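Local atomic coordinates of DNMT2 (PDB entry 4H0N), a protein that probably methylates the carbon-5 position of a cytosine in the anticodon loop of tRNA(Asp), and also cytosines in DNA, using S-adenosyl-L-methionine as methyl donor. Residues Met75-Gln80 with Met117-Gly122; Leu131-Leu136 with Leu160-Thr165; Leu148-Val153 with Ser318-Val323. The protein carries 3 engineered substitutions. All coordinates share one frame; numbering follows the deposited sequence.

Overall arrangement
The three contacts belong to the Rossmann-like sheet of a class I methyltransferase; contacts 1 and 3 both touch the bound S-adenosyl-L-homocysteine (SAH), contact 2 does not. Contact 1 holds residues that bind SAH and C79, by close similarity the active-site cysteine; its strand 114-119 lies beside strand 161-168 of contact 2, with N119 N 2.9 Å from Y162 O, and the contact centres are about 9 Å apart. Contact 2 packs a helix on that sheet, its Y162 side chain about 13 Å from SAH. Contact 3, centred about 14 Å from contact 1 and about 17 Å from contact 2, joins the end of edge strand 141-148 to the segment of S318. S76 of contact 1 takes the amino N of SAH, S318 its carboxylate.

Contact 1 of 3, residues Met75-Gln80 with Met117-Gly122; sequences MSPPCQ and MENVKG. With SAH (S-adenosyl-L-homocysteine), chain E.
The side chains of N119 and P77 run crosswise, the amide ND2 standing 4.0 Å from CG at the edge of the P77 ring. Both polar atoms of the amide are also engaged within 117-122: OD1 accepts a bond from V120 N at 3.0 Å, in the carbonyl plane but well off the C=O direction (98°), while ND2 gives a weak bond to M117 SD. With an alanine at N119, the V120 amide is likely to lose this acceptor, M117 SD its weak donor and P77 CG a neighbour. The CD corner of the proline ring lies 3.9 Å from M117 CG.

The two backbones run parallel here, and M75 bridges M117: E118 N donates to M75 O at 3.0 Å, again in the carbonyl plane. M75 sets CG between its backbone N and carbonyl carbon (chi1 59°), and its extended chain then carries CE to 3.7 Å from M117 CB.

After the bridge 76-80 leaves the sheet as the loop carrying the Pro-Cys-Gln motif (P78-Q80) of cytosine-5 methyltransferases, while E118-V120, the Glu-Asn-Val motif, begins on the strand. C79, by close similarity the catalytic cysteine, places SG 4.4 Å from V120 CG2. S76 OG accepts a bond from the SAH amino N at 2.6 Å, and P78 CG sits beside the adenine at C8.

Strand 114-119 is flanked by strand 72-75 and strand 161-168, with M117 resting on Y162 and C164. Helix 99-105 covers M75, P77 and M117 through F99.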
loop_
_atom_site.group_PDB
_atom_site.type_symbol
_atom_site.label_atom_id
_atom_site.label_comp_id
_atom_site.label_asym_id
_atom_site.label_seq_id
_atom_site.Cartn_x
_atom_site.Cartn_y
_atom_site.Cartn_z
ATOM N N MET A 75 -1.395 11.013 3.049
ATOM C CA MET A 75 -0.594 10.377 4.077
ATOM C C MET A 75 -0.952 8.926 4.354
ATOM O O MET A 75 -2.119 8.561 4.413
ATOM C CB MET A 75 -0.687 11.186 5.367
ATOM C CG MET A 75 -2.090 11.344 5.904
ATOM S SD MET A 75 -2.064 12.222 7.477
ATOM C CE MET A 75 -3.799 12.214 7.907
ATOM N N SER A 76 0.072 8.102 4.536
ATOM C CA SER A 76 -0.138 6.725 4.957
ATOM C C SER A 76 0.790 6.368 6.116
ATOM O O SER A 76 1.768 5.645 5.933
ATOM C CB SER A 76 0.046 5.757 3.780
ATOM O OG SER A 76 1.186 6.090 3.010
ATOM N N PRO A 77 0.476 6.879 7.318
ATOM C CA PRO A 77 1.292 6.652 8.515
ATOM C C PRO A 77 1.326 5.182 8.918
ATOM O O PRO A 77 0.275 4.548 9.020
ATOM C CB PRO A 77 0.585 7.488 9.585
ATOM C CG PRO A 77 -0.819 7.619 9.107
ATOM C CD PRO A 77 -0.730 7.674 7.614
ATOM N N PRO A 78 2.532 4.643 9.151
ATOM C CA PRO A 78 2.734 3.231 9.474
ATOM C C PRO A 78 2.244 2.900 10.875
ATOM O O PRO A 78 2.111 3.798 11.709
ATOM C CB PRO A 78 4.252 3.093 9.423
ATOM C CG PRO A 78 4.746 4.436 9.827
ATOM C CD PRO A 78 3.796 5.400 9.193
ATOM N N CYS A 79 2.028 1.624 11.154
ATOM C CA CYS A 79 1.687 1.189 12.498
ATOM C C CYS A 79 2.954 0.843 13.264
ATOM O O CYS A 79 3.578 -0.175 13.050
ATOM C CB CYS A 79 0.797 -0.029 12.430
ATOM S SG CYS A 79 -0.278 -0.311 13.828
ATOM N N GLN A 80 3.296 1.722 14.183
ATOM C CA GLN A 80 4.495 1.632 14.951
ATOM C C GLN A 80 4.085 1.824 16.366
ATOM O O GLN A 80 3.059 2.404 16.628
ATOM C CB GLN A 80 5.445 2.721 14.545
ATOM C CG GLN A 80 6.098 2.462 13.228
ATOM C CD GLN A 80 7.175 3.457 12.947
ATOM O OE1 GLN A 80 6.915 4.631 12.860
ATOM N NE2 GLN A 80 8.388 2.987 12.774
ATOM N N MET A 117 -6.110 9.894 4.053
ATOM C CA MET A 117 -5.216 8.991 4.760
ATOM C C MET A 117 -5.547 7.525 4.508
ATOM O O MET A 117 -6.704 7.124 4.586
ATOM C CB MET A 117 -5.252 9.272 6.260
ATOM C CG MET A 117 -4.529 8.229 7.102
ATOM S SD MET A 117 -5.048 8.215 8.827
ATOM C CE MET A 117 -6.820 8.370 8.642
ATOM N N GLU A 118 -4.518 6.736 4.206
ATOM C CA GLU A 118 -4.624 5.278 4.220
ATOM C C GLU A 118 -4.095 4.734 5.553
ATOM O O GLU A 118 -3.196 5.316 6.157
ATOM C CB GLU A 118 -3.845 4.654 3.058
ATOM C CG GLU A 118 -3.912 3.130 3.036
ATOM C CD GLU A 118 -2.894 2.497 2.111
ATOM O OE1 GLU A 118 -2.888 2.838 0.910
ATOM O OE2 GLU A 118 -2.105 1.649 2.586
ATOM N N ASN A 119 -4.658 3.626 6.018
ATOM C CA ASN A 119 -4.229 3.038 7.274
ATOM C C ASN A 119 -4.428 1.527 7.268
ATOM O O ASN A 119 -4.931 0.977 6.295
ATOM C CB ASN A 119 -4.979 3.685 8.437
ATOM C CG ASN A 119 -4.064 4.051 9.585
ATOM O OD1 ASN A 119 -3.402 3.191 10.163
ATOM N ND2 ASN A 119 -4.009 5.335 9.909
ATOM N N VAL A 120 -4.025 0.851 8.338
ATOM C CA VAL A 120 -4.169 -0.601 8.395
ATOM C C VAL A 120 -5.597 -0.980 8.723
ATOM O O VAL A 120 -6.351 -0.177 9.271
ATOM C CB VAL A 120 -3.243 -1.248 9.450
ATOM C CG1 VAL A 120 -1.787 -1.149 9.023
ATOM C CG2 VAL A 120 -3.460 -0.617 10.822
ATOM N N LYS A 121 -5.970 -2.204 8.374
ATOM C CA LYS A 121 -7.243 -2.753 8.796
ATOM C C LYS A 121 -7.238 -2.773 10.316
ATOM O O LYS A 121 -6.274 -3.223 10.933
ATOM C CB LYS A 121 -7.410 -4.173 8.254
ATOM C CG LYS A 121 -8.858 -4.616 8.068
ATOM C CD LYS A 121 -9.566 -4.850 9.394
ATOM C CE LYS A 121 -11.073 -4.735 9.255
ATOM N NZ LYS A 121 -11.726 -4.559 10.584
ATOM N N GLY A 122 -8.313 -2.284 10.921
ATOM C CA GLY A 122 -8.440 -2.330 12.365
ATOM C C GLY A 122 -8.166 -0.985 13.002
ATOM O O GLY A 122 -8.430 -0.785 14.190
HETATM N N SAH E . 2.571 5.019 1.064
HETATM C CA SAH E . 4.021 4.978 0.903
HETATM C CB SAH E . 4.747 4.468 2.154
HETATM C CG SAH E . 3.909 4.045 3.358
HETATM S SD SAH E . 4.844 2.943 4.455
HETATM C C SAH E . 4.440 4.201 -0.349
HETATM O O SAH E . 5.453 3.500 -0.361
HETATM O OXT SAH E . 3.785 4.264 -1.388
HETATM C "C5'" SAH E . 5.289 4.287 5.588
HETATM C "C4'" SAH E . 6.643 4.935 5.296
HETATM O "O4'" SAH E . 6.767 6.121 6.058
HETATM C "C3'" SAH E . 7.839 4.062 5.653
HETATM O "O3'" SAH E . 8.510 3.671 4.475
HETATM C "C2'" SAH E . 8.745 4.929 6.515
HETATM O "O2'" SAH E . 10.041 5.022 5.968
HETATM C "C1'" SAH E . 8.095 6.301 6.513
HETATM N N9 SAH E . 8.097 6.913 7.858
HETATM C C8 SAH E . 7.851 6.286 9.053
HETATM N N7 SAH E . 7.945 7.199 10.048
HETATM C C5 SAH E . 8.250 8.400 9.509
HETATM C C6 SAH E . 8.461 9.657 10.067
HETATM N N6 SAH E . 8.374 9.832 11.382
HETATM N N1 SAH E . 8.764 10.724 9.245
HETATM C C2 SAH E . 8.857 10.540 7.879
HETATM N N3 SAH E . 8.648 9.290 7.332
HETATM C C4 SAH E . 8.350 8.236 8.132
#

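Contact 2 of 3, residues Leu131-Leu136 with Leu160-Thr165; sequences LFIDKL and LRYYCT
In the helix layer that covers one face of the methyltransferase sheet, helix 127-138 packs on strand 161-168 by way of C164, whose sulfur is met by F132, I133 and L136. The segment axes are nearly parallel, 8° apart, with 11.7 Å between them, so the gap is bridged by side chains. C164 SG, anti to its own backbone N (chi1 -180°), is directed toward the helix and lies at the edge of the F132 ring, 3.8 Å from CE2 and 82° off the ring normal. This is a sulfur-aromatic contact at the rim, with no stacking over the face. One face of the same ring is taken by L136 CG, 4.1 Å above the plane and shifted toward the rim.

The helix belongs to the crossover from strand 114-119 to strand 141-148, and strand 161-168 lies between those two, antiparallel to both; the resulting 3-2-1-4-5-7-6 strand order is that of class I SAM-dependent methyltransferases.

I133 and L136 close on the sulfur with their CD1 methyls, 4.2 and 4.1 Å from C164 SG. I133 CD1 also touches Y162 OH at 4.1 Å; that hydroxyl is hydrogen-bonded to E145 of strand 141-148, and the tyrosine ring meets F123 edge-to-face. I133 rests further on Y143, while F132 reaches M117 of strand 114-119.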
loop_
_atom_site.group_PDB
_atom_site.type_symbol
_atom_site.label_atom_id
_atom_site.label_comp_id
_atom_site.label_asym_id
_atom_site.label_seq_id
_atom_site.Cartn_x
_atom_site.Cartn_y
_atom_site.Cartn_z
ATOM N N LEU A 131 -9.602 9.489 18.331
ATOM C CA LEU A 131 -9.029 10.797 18.600
ATOM C C LEU A 131 -8.911 11.579 17.312
ATOM O O LEU A 131 -9.230 12.765 17.265
ATOM C CB LEU A 131 -7.641 10.661 19.213
ATOM C CG LEU A 131 -7.093 11.966 19.784
ATOM C CD1 LEU A 131 -7.849 12.314 21.056
ATOM C CD2 LEU A 131 -5.603 11.869 20.042
ATOM N N PHE A 132 -8.442 10.903 16.270
ATOM C CA PHE A 132 -8.202 11.547 14.987
ATOM C C PHE A 132 -9.476 12.117 14.377
ATOM O O PHE A 132 -9.480 13.232 13.861
ATOM C CB PHE A 132 -7.547 10.571 14.016
ATOM C CG PHE A 132 -7.622 11.010 12.593
ATOM C CD1 PHE A 132 -6.821 12.040 12.129
ATOM C CD2 PHE A 132 -8.503 10.400 11.714
ATOM C CE1 PHE A 132 -6.894 12.452 10.813
ATOM C CE2 PHE A 132 -8.583 10.807 10.401
ATOM C CZ PHE A 132 -7.778 11.832 9.946
ATOM N N ILE A 133 -10.553 11.346 14.435
ATOM C CA ILE A 133 -11.845 11.791 13.933
ATOM C C ILE A 133 -12.339 12.963 14.767
ATOM O O ILE A 133 -12.900 13.934 14.250
ATOM C CB ILE A 133 -12.886 10.648 13.995
ATOM C CG1 ILE A 133 -12.555 9.566 12.959
ATOM C CG2 ILE A 133 -14.306 11.181 13.814
ATOM C CD1 ILE A 133 -12.270 10.097 11.561
ATOM N N ASP A 134 -12.112 12.857 16.070
ATOM C CA ASP A 134 -12.506 13.880 17.024
ATOM C C ASP A 134 -11.815 15.211 16.741
ATOM O O ASP A 134 -12.396 16.274 16.948
ATOM C CB ASP A 134 -12.163 13.421 18.434
ATOM C CG ASP A 134 -12.631 14.388 19.483
ATOM O OD1 ASP A 134 -13.753 14.189 19.996
ATOM O OD2 ASP A 134 -11.882 15.343 19.790
ATOM N N LYS A 135 -10.572 15.146 16.274
ATOM C CA LYS A 135 -9.837 16.355 15.945
ATOM C C LYS A 135 -10.359 16.956 14.647
ATOM O O LYS A 135 -10.321 18.169 14.461
ATOM C CB LYS A 135 -8.332 16.085 15.840
ATOM C CG LYS A 135 -7.483 17.350 15.873
ATOM C CD LYS A 135 -7.728 18.103 17.175
ATOM C CE LYS A 135 -7.259 19.549 17.116
ATOM N NZ LYS A 135 -5.779 19.683 17.123
ATOM N N LEU A 136 -10.845 16.106 13.749
ATOM C CA LEU A 136 -11.448 16.587 12.510
ATOM C C LEU A 136 -12.703 17.431 12.783
ATOM O O LEU A 136 -12.823 18.556 12.290
ATOM C CB LEU A 136 -11.786 15.424 11.573
ATOM C CG LEU A 136 -10.633 14.607 10.981
ATOM C CD1 LEU A 136 -11.173 13.540 10.034
ATOM C CD2 LEU A 136 -9.643 15.499 10.258
ATOM N N LEU A 160 -7.045 -5.213 1.981
ATOM C CA LEU A 160 -8.002 -4.544 2.837
ATOM C C LEU A 160 -7.310 -3.449 3.654
ATOM O O LEU A 160 -6.382 -3.715 4.419
ATOM C CB LEU A 160 -8.675 -5.568 3.751
ATOM C CG LEU A 160 -9.876 -5.098 4.571
ATOM C CD1 LEU A 160 -10.895 -4.368 3.693
ATOM C CD2 LEU A 160 -10.515 -6.279 5.269
ATOM N N ARG A 161 -7.764 -2.215 3.464
ATOM C CA ARG A 161 -7.179 -1.057 4.124
ATOM C C ARG A 161 -8.255 -0.081 4.599
ATOM O O ARG A 161 -9.361 -0.028 4.051
ATOM C CB ARG A 161 -6.238 -0.327 3.170
ATOM C CG ARG A 161 -5.009 -1.110 2.776
ATOM C CD ARG A 161 -4.180 -1.414 3.998
ATOM N NE ARG A 161 -2.782 -1.676 3.672
ATOM C CZ ARG A 161 -2.278 -2.886 3.449
ATOM N NH1 ARG A 161 -3.060 -3.956 3.507
ATOM N NH2 ARG A 161 -0.989 -3.027 3.168
ATOM N N TYR A 162 -7.914 0.692 5.622
ATOM C CA TYR A 162 -8.768 1.760 6.112
ATOM C C TYR A 162 -8.472 3.027 5.332
ATOM O O TYR A 162 -7.315 3.317 5.027
ATOM C CB TYR A 162 -8.500 1.998 7.598
ATOM C CG TYR A 162 -9.101 3.271 8.146
ATOM C CD1 TYR A 162 -10.372 3.277 8.709
ATOM C CD2 TYR A 162 -8.395 4.470 8.109
ATOM C CE1 TYR A 162 -10.921 4.443 9.218
ATOM C CE2 TYR A 162 -8.936 5.634 8.606
ATOM C CZ TYR A 162 -10.194 5.618 9.163
ATOM O OH TYR A 162 -10.726 6.785 9.659
ATOM N N TYR A 163 -9.516 3.791 5.021
ATOM C CA TYR A 163 -9.338 5.092 4.385
ATOM C C TYR A 163 -10.231 6.147 5.008
ATOM O O TYR A 163 -11.347 5.862 5.438
ATOM C CB TYR A 163 -9.632 5.025 2.892
ATOM C CG TYR A 163 -8.705 4.119 2.128
ATOM C CD1 TYR A 163 -7.491 4.590 1.641
ATOM C CD2 TYR A 163 -9.041 2.790 1.890
ATOM C CE1 TYR A 163 -6.642 3.762 0.931
ATOM C CE2 TYR A 163 -8.195 1.955 1.187
ATOM C CZ TYR A 163 -7.000 2.448 0.709
ATOM O OH TYR A 163 -6.154 1.627 0.006
ATOM N N CYS A 164 -9.727 7.373 5.041
ATOM C CA CYS A 164 -10.520 8.505 5.474
ATOM C C CYS A 164 -10.328 9.670 4.510
ATOM O O CYS A 164 -9.208 10.144 4.311
ATOM C CB CYS A 164 -10.124 8.916 6.892
ATOM S SG CYS A 164 -11.072 10.317 7.526
ATOM N N THR A 165 -11.415 10.107 3.888
ATOM C CA THR A 165 -11.384 11.316 3.074
ATOM C C THR A 165 -11.979 12.460 3.887
ATOM O O THR A 165 -13.190 12.527 4.082
ATOM C CB THR A 165 -12.146 11.142 1.746
ATOM O OG1 THR A 165 -13.413 10.521 1.995
ATOM C CG2 THR A 165 -11.351 10.271 0.786
#

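Contact 3 of 3, residues Leu148-Val153 with Ser318-Val323; sequences LCPSTV and SVNVKV. With SAH (S-adenosyl-L-homocysteine), chain E.
N320 is the N-cap of helix 321-332 and its side chain runs past P150, part of the packing of the helix start against the turn that follows the edge strand 141-148 of the Rossmann-like methyltransferase sheet.

No hydrogen bond crosses between the two segments; the protein's own polar contacts described here stay within each. N320 turns CG anti to its backbone N (chi1 -179°), which brings OD1 up to the backbone N-H groups of K322 and V323: it accepts from V323 N at 3.0 Å, the donor tilted 18° from the carbonyl plane, and weakly from K322 N. Two amides of the first turn are thereby met by one oxygen. In the other segment the C149 carbonyl is gripped twice by T152, through its N and through OG1, which holds the turn 149-152 closed.

The apolar interactions carry the contact across. V323 places its CG1 methyl 3.9 Å from L148 CD1, and its CG2 methyl touches both P150 CA and V153 CG2, so the valine sits among three partners. P150 and N320 lie alongside, pointing opposite ways, with P150 CB 3.7 Å from N320 ND2. V153 does the same with the methylene chain of K322, its CG1 lying 3.5 Å from K322 CE. V153 also touches L185 and F189, and L148 and V323 both rest on Y163 of strand 161-168.

The interaction with SAH, the demethylated form of the methyl donor, comes from the segment's first residue, beyond the packed turn: S318 OG donates to the SAH carboxylate oxygen OXT at 2.6 Å.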
loop_
_atom_site.group_PDB
_atom_site.type_symbol
_atom_site.label_atom_id
_atom_site.label_comp_id
_atom_site.label_asym_id
_atom_site.label_seq_id
_atom_site.Cartn_x
_atom_site.Cartn_y
_atom_site.Cartn_z
ATOM N N LEU A 148 -11.755 -0.560 2.141
ATOM C CA LEU A 148 -11.739 -0.991 0.757
ATOM C C LEU A 148 -10.667 -2.013 0.454
ATOM O O LEU A 148 -9.564 -1.988 1.008
ATOM C CB LEU A 148 -11.540 0.199 -0.163
ATOM C CG LEU A 148 -12.649 1.236 -0.098
ATOM C CD1 LEU A 148 -12.347 2.359 -1.063
ATOM C CD2 LEU A 148 -13.986 0.592 -0.421
ATOM N N CYS A 149 -11.023 -2.911 -0.452
ATOM C CA CYS A 149 -10.114 -3.879 -1.016
ATOM C C CYS A 149 -10.082 -3.574 -2.506
ATOM O O CYS A 149 -11.097 -3.170 -3.072
ATOM C CB CYS A 149 -10.665 -5.277 -0.773
ATOM S SG CYS A 149 -9.518 -6.583 -1.132
ATOM N N PRO A 150 -8.913 -3.731 -3.144
ATOM C CA PRO A 150 -8.797 -3.509 -4.588
ATOM C C PRO A 150 -9.645 -4.488 -5.404
ATOM O O PRO A 150 -9.906 -4.238 -6.576
ATOM C CB PRO A 150 -7.310 -3.766 -4.861
ATOM C CG PRO A 150 -6.639 -3.530 -3.583
ATOM C CD PRO A 150 -7.602 -3.969 -2.521
ATOM N N SER A 151 -10.056 -5.595 -4.795
ATOM C CA SER A 151 -10.850 -6.595 -5.499
ATOM C C SER A 151 -12.248 -6.091 -5.830
ATOM O O SER A 151 -12.934 -6.673 -6.667
ATOM C CB SER A 151 -10.926 -7.897 -4.699
ATOM O OG SER A 151 -11.309 -7.656 -3.356
ATOM N N THR A 152 -12.673 -5.015 -5.178
ATOM C CA THR A 152 -13.968 -4.427 -5.497
ATOM C C THR A 152 -13.797 -3.335 -6.545
ATOM O O THR A 152 -14.745 -2.973 -7.238
ATOM C CB THR A 152 -14.695 -3.875 -4.250
ATOM O OG1 THR A 152 -14.141 -2.607 -3.877
ATOM C CG2 THR A 152 -14.590 -4.861 -3.088
ATOM N N VAL A 153 -12.575 -2.832 -6.667
ATOM C CA VAL A 153 -12.242 -1.842 -7.691
ATOM C C VAL A 153 -11.746 -2.539 -8.980
ATOM O O VAL A 153 -11.011 -1.964 -9.783
ATOM C CB VAL A 153 -11.209 -0.808 -7.142
ATOM C CG1 VAL A 153 -11.125 0.426 -8.019
ATOM C CG2 VAL A 153 -11.604 -0.384 -5.741
ATOM N N SER A 318 3.719 -0.121 0.217
ATOM C CA SER A 318 3.122 0.891 -0.646
ATOM C C SER A 318 1.601 0.797 -0.724
ATOM O O SER A 318 0.964 0.050 0.024
ATOM C CB SER A 318 3.735 0.840 -2.044
ATOM O OG SER A 318 3.496 2.051 -2.737
ATOM N N VAL A 319 1.025 1.567 -1.638
ATOM C CA VAL A 319 -0.418 1.665 -1.768
ATOM C C VAL A 319 -0.881 1.092 -3.097
ATOM O O VAL A 319 -0.085 0.954 -4.028
ATOM C CB VAL A 319 -0.864 3.135 -1.722
ATOM C CG1 VAL A 319 -0.245 3.844 -0.532
ATOM C CG2 VAL A 319 -0.477 3.847 -3.013
ATOM N N ASN A 320 -2.164 0.754 -3.191
ATOM C CA ASN A 320 -2.754 0.484 -4.496
ATOM C C ASN A 320 -3.113 1.814 -5.146
ATOM O O ASN A 320 -3.987 2.531 -4.669
ATOM C CB ASN A 320 -3.989 -0.408 -4.397
ATOM C CG ASN A 320 -4.599 -0.706 -5.762
ATOM O OD1 ASN A 320 -5.241 0.152 -6.374
ATOM N ND2 ASN A 320 -4.396 -1.927 -6.246
ATOM N N VAL A 321 -2.423 2.137 -6.232
ATOM C CA VAL A 321 -2.584 3.420 -6.901
ATOM C C VAL A 321 -4.018 3.666 -7.390
ATOM O O VAL A 321 -4.498 4.796 -7.379
ATOM C CB VAL A 321 -1.547 3.571 -8.050
ATOM C CG1 VAL A 321 -1.869 4.747 -8.949
ATOM C CG2 VAL A 321 -0.150 3.710 -7.472
ATOM N N LYS A 322 -4.711 2.603 -7.783
ATOM C CA LYS A 322 -6.057 2.741 -8.339
ATOM C C LYS A 322 -7.103 3.144 -7.307
ATOM O O LYS A 322 -7.899 4.052 -7.541
ATOM C CB LYS A 322 -6.481 1.453 -9.040
ATOM C CG LYS A 322 -7.944 1.402 -9.416
ATOM C CD LYS A 322 -8.103 1.036 -10.873
ATOM C CE LYS A 322 -9.455 0.391 -11.122
ATOM N NZ LYS A 322 -9.839 0.379 -12.560
ATOM N N VAL A 323 -7.104 2.466 -6.167
ATOM C CA VAL A 323 -8.067 2.758 -5.115
ATOM C C VAL A 323 -7.967 4.212 -4.647
ATOM O O VAL A 323 -8.985 4.881 -4.458
ATOM C CB VAL A 323 -7.890 1.809 -3.915
ATOM C CG1 VAL A 323 -8.863 2.162 -2.803
ATOM C CG2 VAL A 323 -8.088 0.368 -4.356
HETATM N N SAH E . 2.571 5.019 1.064
HETATM C CA SAH E . 4.021 4.978 0.903
HETATM C CB SAH E . 4.747 4.468 2.154
HETATM C CG SAH E . 3.909 4.045 3.358
HETATM S SD SAH E . 4.844 2.943 4.455
HETATM C C SAH E . 4.440 4.201 -0.349
HETATM O O SAH E . 5.453 3.500 -0.361
HETATM O OXT SAH E . 3.785 4.264 -1.388
HETATM C "C5'" SAH E . 5.289 4.287 5.588
HETATM C "C4'" SAH E . 6.643 4.935 5.296
HETATM O "O4'" SAH E . 6.767 6.121 6.058
HETATM C "C3'" SAH E . 7.839 4.062 5.653
HETATM O "O3'" SAH E . 8.510 3.671 4.475
HETATM C "C2'" SAH E . 8.745 4.929 6.515
HETATM O "O2'" SAH E . 10.041 5.022 5.968
HETATM C "C1'" SAH E . 8.095 6.301 6.513
HETATM N N9 SAH E . 8.097 6.913 7.858
HETATM C C8 SAH E . 7.851 6.286 9.053
HETATM N N7 SAH E . 7.945 7.199 10.048
HETATM C C5 SAH E . 8.250 8.400 9.509
HETATM C C6 SAH E . 8.461 9.657 10.067
HETATM N N6 SAH E . 8.374 9.832 11.382
HETATM N N1 SAH E . 8.764 10.724 9.245
HETATM C C2 SAH E . 8.857 10.540 7.879
HETATM N N3 SAH E . 8.648 9.290 7.332
HETATM C C4 SAH E . 8.350 8.236 8.132
#